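Local structure of proteasome accessory factor B/C (PafBC) (Paenarthrobacter aurescens, 6SJ9) at residues G21-V26 / S76-I81; L88-L93 / P422-E427. The protein probably acts as a DNA-binding transcriptional regulator of the bacterial DNA damage response, joining winged helix-turn-helix and WYL domains in one chain. All coordinates share one frame; numbering follows the deposited sequence.

Contact 1. Residues G21-V26 / S76-I81. With K (potassium ion), chain C.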
loop_
_atom_site.group_PDB
_atom_site.type_symbol
_atom_site.label_atom_id
_atom_site.label_comp_id
_atom_site.label_asym_id
_atom_site.label_seq_id
_atom_site.Cartn_x
_atom_site.Cartn_y
_atom_site.Cartn_z
ATOM N N GLY A 21 -18.193 21.995 -25.292
ATOM C CA GLY A 21 -17.073 21.937 -26.214
ATOM C C GLY A 21 -16.388 23.286 -26.268
ATOM O O GLY A 21 -17.035 24.341 -26.258
ATOM N N LEU A 22 -15.063 23.255 -26.301
ATOM C CA LEU A 22 -14.271 24.466 -26.302
ATOM C C LEU A 22 -13.690 24.690 -27.684
ATOM O O LEU A 22 -13.111 23.761 -28.270
ATOM C CB LEU A 22 -13.129 24.369 -25.288
ATOM C CG LEU A 22 -13.544 24.370 -23.821
ATOM C CD1 LEU A 22 -12.325 24.326 -22.918
ATOM C CD2 LEU A 22 -14.424 25.566 -23.552
ATOM N N PRO A 23 -13.766 25.914 -28.199
ATOM C CA PRO A 23 -13.124 26.219 -29.484
ATOM C C PRO A 23 -11.627 26.431 -29.292
ATOM O O PRO A 23 -11.149 26.676 -28.183
ATOM C CB PRO A 23 -13.832 27.502 -29.951
ATOM C CG PRO A 23 -14.274 28.175 -28.642
ATOM C CD PRO A 23 -14.488 27.062 -27.619
ATOM N N ARG A 24 -10.889 26.334 -30.404
ATOM C CA ARG A 24 -9.428 26.369 -30.325
ATOM C C ARG A 24 -8.907 27.644 -29.676
ATOM O O ARG A 24 -7.888 27.602 -28.968
ATOM C CB ARG A 24 -8.800 26.273 -31.716
ATOM C CG ARG A 24 -7.285 26.228 -31.627
ATOM C CD ARG A 24 -6.589 26.523 -32.941
ATOM N NE ARG A 24 -6.561 25.410 -33.868
ATOM C CZ ARG A 24 -5.917 25.454 -35.025
ATOM N NH1 ARG A 24 -5.264 26.557 -35.366
ATOM N NH2 ARG A 24 -5.914 24.399 -35.825
ATOM N N ALA A 25 -9.587 28.775 -29.902
ATOM C CA ALA A 25 -9.145 30.041 -29.330
ATOM C C ALA A 25 -9.156 30.002 -27.808
ATOM O O ALA A 25 -8.232 30.505 -27.160
ATOM C CB ALA A 25 -10.022 31.183 -29.847
ATOM N N VAL A 26 -10.199 29.425 -27.216
ATOM C CA VAL A 26 -10.259 29.347 -25.758
ATOM C C VAL A 26 -9.180 28.399 -25.226
ATOM O O VAL A 26 -8.538 28.680 -24.204
ATOM C CB VAL A 26 -11.671 28.931 -25.306
ATOM C CG1 VAL A 26 -11.714 28.781 -23.807
ATOM C CG2 VAL A 26 -12.707 29.948 -25.778
ATOM N N SER A 76 -13.786 27.199 -36.544
ATOM C CA SER A 76 -15.170 27.093 -36.111
ATOM C C SER A 76 -15.419 25.865 -35.241
ATOM O O SER A 76 -16.546 25.672 -34.776
ATOM C CB SER A 76 -16.100 27.067 -37.333
ATOM O OG SER A 76 -15.855 25.933 -38.154
ATOM N N ALA A 77 -14.401 25.047 -34.995
ATOM C CA ALA A 77 -14.587 23.779 -34.309
ATOM C C ALA A 77 -14.494 23.939 -32.796
ATOM O O ALA A 77 -13.768 24.792 -32.278
ATOM C CB ALA A 77 -13.555 22.754 -34.778
ATOM N N ARG A 78 -15.276 23.116 -32.100
ATOM C CA ARG A 78 -15.270 22.994 -30.647
ATOM C C ARG A 78 -14.888 21.556 -30.272
ATOM O O ARG A 78 -15.228 20.608 -30.990
ATOM C CB ARG A 78 -16.615 23.430 -30.069
ATOM C CG ARG A 78 -17.040 24.788 -30.645
ATOM C CD ARG A 78 -18.516 25.073 -30.490
ATOM N NE ARG A 78 -18.864 25.245 -29.079
ATOM C CZ ARG A 78 -18.899 26.419 -28.447
ATOM N NH1 ARG A 78 -18.608 27.548 -29.092
ATOM N NH2 ARG A 78 -19.223 26.460 -27.158
ATOM N N TYR A 79 -14.136 21.396 -29.182
ATOM C CA TYR A 79 -13.579 20.101 -28.789
ATOM C C TYR A 79 -13.984 19.714 -27.372
ATOM O O TYR A 79 -14.130 20.577 -26.504
ATOM C CB TYR A 79 -12.054 20.104 -28.853
ATOM C CG TYR A 79 -11.469 20.501 -30.177
ATOM C CD1 TYR A 79 -11.294 19.564 -31.193
ATOM C CD2 TYR A 79 -11.085 21.816 -30.422
ATOM C CE1 TYR A 79 -10.736 19.923 -32.401
ATOM C CE2 TYR A 79 -10.536 22.188 -31.659
ATOM C CZ TYR A 79 -10.360 21.232 -32.636
ATOM O OH TYR A 79 -9.816 21.585 -33.868
ATOM N N ARG A 80 -14.170 18.414 -27.142
ATOM C CA ARG A 80 -14.478 17.949 -25.792
ATOM C C ARG A 80 -14.142 16.474 -25.660
ATOM O O ARG A 80 -13.996 15.748 -26.647
ATOM C CB ARG A 80 -15.938 18.176 -25.410
ATOM C CG ARG A 80 -16.875 17.158 -25.924
ATOM C CD ARG A 80 -18.311 17.498 -25.532
ATOM N NE ARG A 80 -19.246 16.578 -26.186
ATOM C CZ ARG A 80 -20.565 16.577 -26.011
ATOM N NH1 ARG A 80 -21.135 17.460 -25.191
ATOM N NH2 ARG A 80 -21.313 15.694 -26.669
ATOM N N ILE A 81 -13.988 16.059 -24.420
ATOM C CA ILE A 81 -13.747 14.678 -24.054
ATOM C C ILE A 81 -14.814 14.254 -23.048
ATOM O O ILE A 81 -15.193 15.034 -22.166
ATOM C CB ILE A 81 -12.336 14.506 -23.427
ATOM C CG1 ILE A 81 -11.221 14.836 -24.412
ATOM C CG2 ILE A 81 -12.156 13.080 -22.935
ATOM C CD1 ILE A 81 -9.823 14.749 -23.788
HETATM K K K C . -17.015 16.680 -21.053
#
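R78 turns its CG beside the backbone N (chi1 -49°) and then bends at chi3 (67°), a course that curls the guanidinium back toward G21 and P23. There P23 CD lies over one face of the group, loosely, and R78 NH2 comes to 3.2 Å from G21 O. The backbones meet in one antiparallel hydrogen-bonded pair, L22 with Y79: L22 N bonds to Y79 O at 2.8 Å, and Y79 N returns a bond to L22 O at 2.7 Å. Three CA-H...O contacts supplement these bonds, among them P23 CA to A77 O at 3.2 Å and G21 CA to Y79 O at 3.3 Å. The positive phi of G21 (106°) is one that glycine accommodates readily. The Y79 ring presents its edge to R24 N, while R24 NH1 forms a salt bridge with D39. At the end of the segment, I81 O binds the potassium ion at 2.7 Å, together with carbonyls of L16, T18, K83 and S85. P23 is the N-cap of helix 24-31, and strand 78-80 runs between 22-23 and 61-63 in a three-stranded antiparallel sheet, with Y79 packing on L15 of helix 2-17 and edge-to-face on F46 of helix 39-55. These three helices and the sheet have the topology of a winged helix-turn-helix, consistent with DNA binding.

Contact 2. Residues L88-L93 / P422-E427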
loop_
_atom_site.group_PDB
_atom_site.type_symbol
_atom_site.label_atom_id
_atom_site.label_comp_id
_atom_site.label_asym_id
_atom_site.label_seq_id
_atom_site.Cartn_x
_atom_site.Cartn_y
_atom_site.Cartn_z
ATOM N N LEU A 88 -13.796 10.187 -16.817
ATOM C CA LEU A 88 -13.777 8.912 -17.548
ATOM C C LEU A 88 -13.387 7.805 -16.569
ATOM O O LEU A 88 -12.202 7.482 -16.411
ATOM C CB LEU A 88 -12.821 9.000 -18.732
ATOM C CG LEU A 88 -13.449 9.844 -19.863
ATOM C CD1 LEU A 88 -12.404 10.187 -20.882
ATOM C CD2 LEU A 88 -14.631 9.159 -20.570
ATOM N N PRO A 89 -14.358 7.164 -15.918
ATOM C CA PRO A 89 -14.029 6.214 -14.834
ATOM C C PRO A 89 -13.308 4.964 -15.293
ATOM O O PRO A 89 -12.648 4.298 -14.454
ATOM C CB PRO A 89 -15.413 5.838 -14.262
ATOM C CG PRO A 89 -16.332 6.863 -14.766
ATOM C CD PRO A 89 -15.802 7.380 -16.060
ATOM N N ASP A 90 -13.407 4.616 -16.584
ATOM C CA ASP A 90 -12.923 3.331 -17.100
ATOM C C ASP A 90 -11.587 3.531 -17.801
ATOM O O ASP A 90 -11.482 4.372 -18.705
ATOM C CB ASP A 90 -13.927 2.705 -18.085
ATOM C CG ASP A 90 -15.275 2.470 -17.455
ATOM O OD1 ASP A 90 -16.293 2.885 -18.045
ATOM O OD2 ASP A 90 -15.328 1.887 -16.364
ATOM N N VAL A 91 -10.562 2.802 -17.360
ATOM C CA VAL A 91 -9.235 2.873 -17.967
ATOM C C VAL A 91 -8.749 1.450 -18.213
ATOM O O VAL A 91 -9.121 0.515 -17.501
ATOM C CB VAL A 91 -8.197 3.650 -17.100
ATOM C CG1 VAL A 91 -8.723 5.039 -16.643
ATOM C CG2 VAL A 91 -7.762 2.848 -15.901
ATOM N N SER A 92 -7.938 1.278 -19.246
ATOM C CA SER A 92 -7.296 0.005 -19.519
ATOM C C SER A 92 -5.844 0.130 -19.158
ATOM O O SER A 92 -5.153 1.008 -19.680
ATOM C CB SER A 92 -7.420 -0.398 -20.976
ATOM O OG SER A 92 -8.764 -0.292 -21.333
ATOM N N LEU A 93 -5.373 -0.761 -18.300
ATOM C CA LEU A 93 -4.032 -0.644 -17.763
ATOM C C LEU A 93 -3.166 -1.767 -18.296
ATOM O O LEU A 93 -3.618 -2.905 -18.393
ATOM C CB LEU A 93 -4.060 -0.683 -16.225
ATOM C CG LEU A 93 -4.779 0.505 -15.576
ATOM C CD1 LEU A 93 -4.730 0.429 -14.058
ATOM C CD2 LEU A 93 -4.151 1.803 -16.080
ATOM N N PRO A 422 -9.887 -3.816 -18.148
ATOM C CA PRO A 422 -10.473 -2.508 -17.853
ATOM C C PRO A 422 -10.756 -2.462 -16.369
ATOM O O PRO A 422 -11.039 -3.477 -15.726
ATOM C CB PRO A 422 -11.766 -2.487 -18.679
ATOM C CG PRO A 422 -11.532 -3.502 -19.756
ATOM C CD PRO A 422 -10.710 -4.583 -19.100
ATOM N N VAL A 423 -10.578 -1.286 -15.811
ATOM C CA VAL A 423 -10.832 -1.058 -14.412
ATOM C C VAL A 423 -11.649 0.212 -14.292
ATOM O O VAL A 423 -11.424 1.168 -15.042
ATOM C CB VAL A 423 -9.496 -0.917 -13.633
ATOM C CG1 VAL A 423 -9.761 -0.489 -12.185
ATOM C CG2 VAL A 423 -8.666 -2.192 -13.734
ATOM N N ARG A 424 -12.614 0.205 -13.382
ATOM C CA ARG A 424 -13.418 1.364 -13.099
ATOM C C ARG A 424 -12.920 1.924 -11.783
ATOM O O ARG A 424 -12.711 1.170 -10.836
ATOM C CB ARG A 424 -14.900 1.014 -13.016
ATOM C CG ARG A 424 -15.770 2.194 -12.613
ATOM C CD ARG A 424 -17.224 1.991 -13.000
ATOM N NE ARG A 424 -17.324 1.687 -14.422
ATOM C CZ ARG A 424 -18.474 1.676 -15.113
ATOM N NH1 ARG A 424 -18.485 1.376 -16.410
ATOM N NH2 ARG A 424 -19.618 1.971 -14.510
ATOM N N PHE A 425 -12.724 3.227 -11.725
ATOM C CA PHE A 425 -12.403 3.916 -10.492
ATOM C C PHE A 425 -13.468 4.963 -10.253
ATOM O O PHE A 425 -13.838 5.691 -11.170
ATOM C CB PHE A 425 -11.029 4.589 -10.542
ATOM C CG PHE A 425 -9.872 3.627 -10.647
ATOM C CD1 PHE A 425 -9.360 2.999 -9.521
ATOM C CD2 PHE A 425 -9.294 3.363 -11.863
ATOM C CE1 PHE A 425 -8.260 2.103 -9.612
ATOM C CE2 PHE A 425 -8.207 2.487 -11.973
ATOM C CZ PHE A 425 -7.688 1.866 -10.853
ATOM N N SER A 426 -13.917 5.079 -9.015
ATOM C CA SER A 426 -14.692 6.253 -8.652
ATOM C C SER A 426 -13.776 7.489 -8.586
ATOM O O SER A 426 -12.531 7.399 -8.585
ATOM C CB SER A 426 -15.347 6.041 -7.290
ATOM O OG SER A 426 -14.331 5.805 -6.287
ATOM N N GLU A 427 -14.414 8.654 -8.466
ATOM C CA GLU A 427 -13.671 9.889 -8.307
ATOM C C GLU A 427 -12.731 9.803 -7.108
ATOM O O GLU A 427 -11.544 10.133 -7.214
ATOM C CB GLU A 427 -14.640 11.065 -8.184
ATOM C CG GLU A 427 -13.921 12.407 -8.043
ATOM C CD GLU A 427 -14.856 13.603 -8.056
ATOM O OE1 GLU A 427 -16.033 13.444 -8.384
ATOM O OE2 GLU A 427 -14.417 14.714 -7.737
#
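D90 and R424 meet in a salt bridge on one face of a two-stranded antiparallel ribbon. The main link is R424 NE to D90 OD2, 2.8 Å long and made to the syn lone pair of the carboxylate; R424 NH1 adds weak bonds to both oxygens. The two side chains run side by side in the same direction, but their planes are 42° apart, so the pairing is skewed rather than flat. A bend at chi3 of R424 (-54°) turns the guanidinium edge onto the carboxylate.

Backbone bonding sets the register. V91 and V423 are the hydrogen-bonded pair, V91 N reaching V423 O at 3.0 Å and V423 N reaching V91 O at 2.9 Å. Beyond the strand, F425 N binds P89 O at 2.9 Å and carries the pairing one step further; at this end P89 CB also lies 3.5 Å from F425 O. The flanking pairs, D90 with R424 and S92 with P422, are non-hydrogen-bonded; there the CA-H of D90 points at V423 O (3.3 Å).

Apolar contact occupies the other face. V91 CG2 lies in the plane of the F425 ring, at its edge, 4.0 Å from CE2, and V423 CG1 sits over one face of the same ring.

V91 and F425 pack on helix 457-469, F425 also on L101 of helix 95-118, and V423 faces the loop residues P398 and L401, while S426 N-caps helix 427-441. This is an amphipathic beta ribbon, with an ion pair outside, joining the 88-93 region to the PafC helix-turn-helix domain.

Overall arrangement
The two contacts follow in series: contact 1 closes at I81 before contact 2 opens at L88. Their centres lie about 25 Å apart, on the same side of the chain's centre, at about 40 Å from it for contact 1 and about 19 Å for contact 2. They belong to different sheets, a three-stranded one and a two-stranded one, but touch where I81 CG2 packs on L88 CD1 at 3.6 Å. Strands 78-80 and 90-93 are consecutive, so one short connection leads from the peripheral N-terminal unit with its potassium site to the ribbon with 421-424. Contact 1 spans 50 residues and contact 2 329, so the latter brings the PafC helix-turn-helix region back beside the N-terminal part.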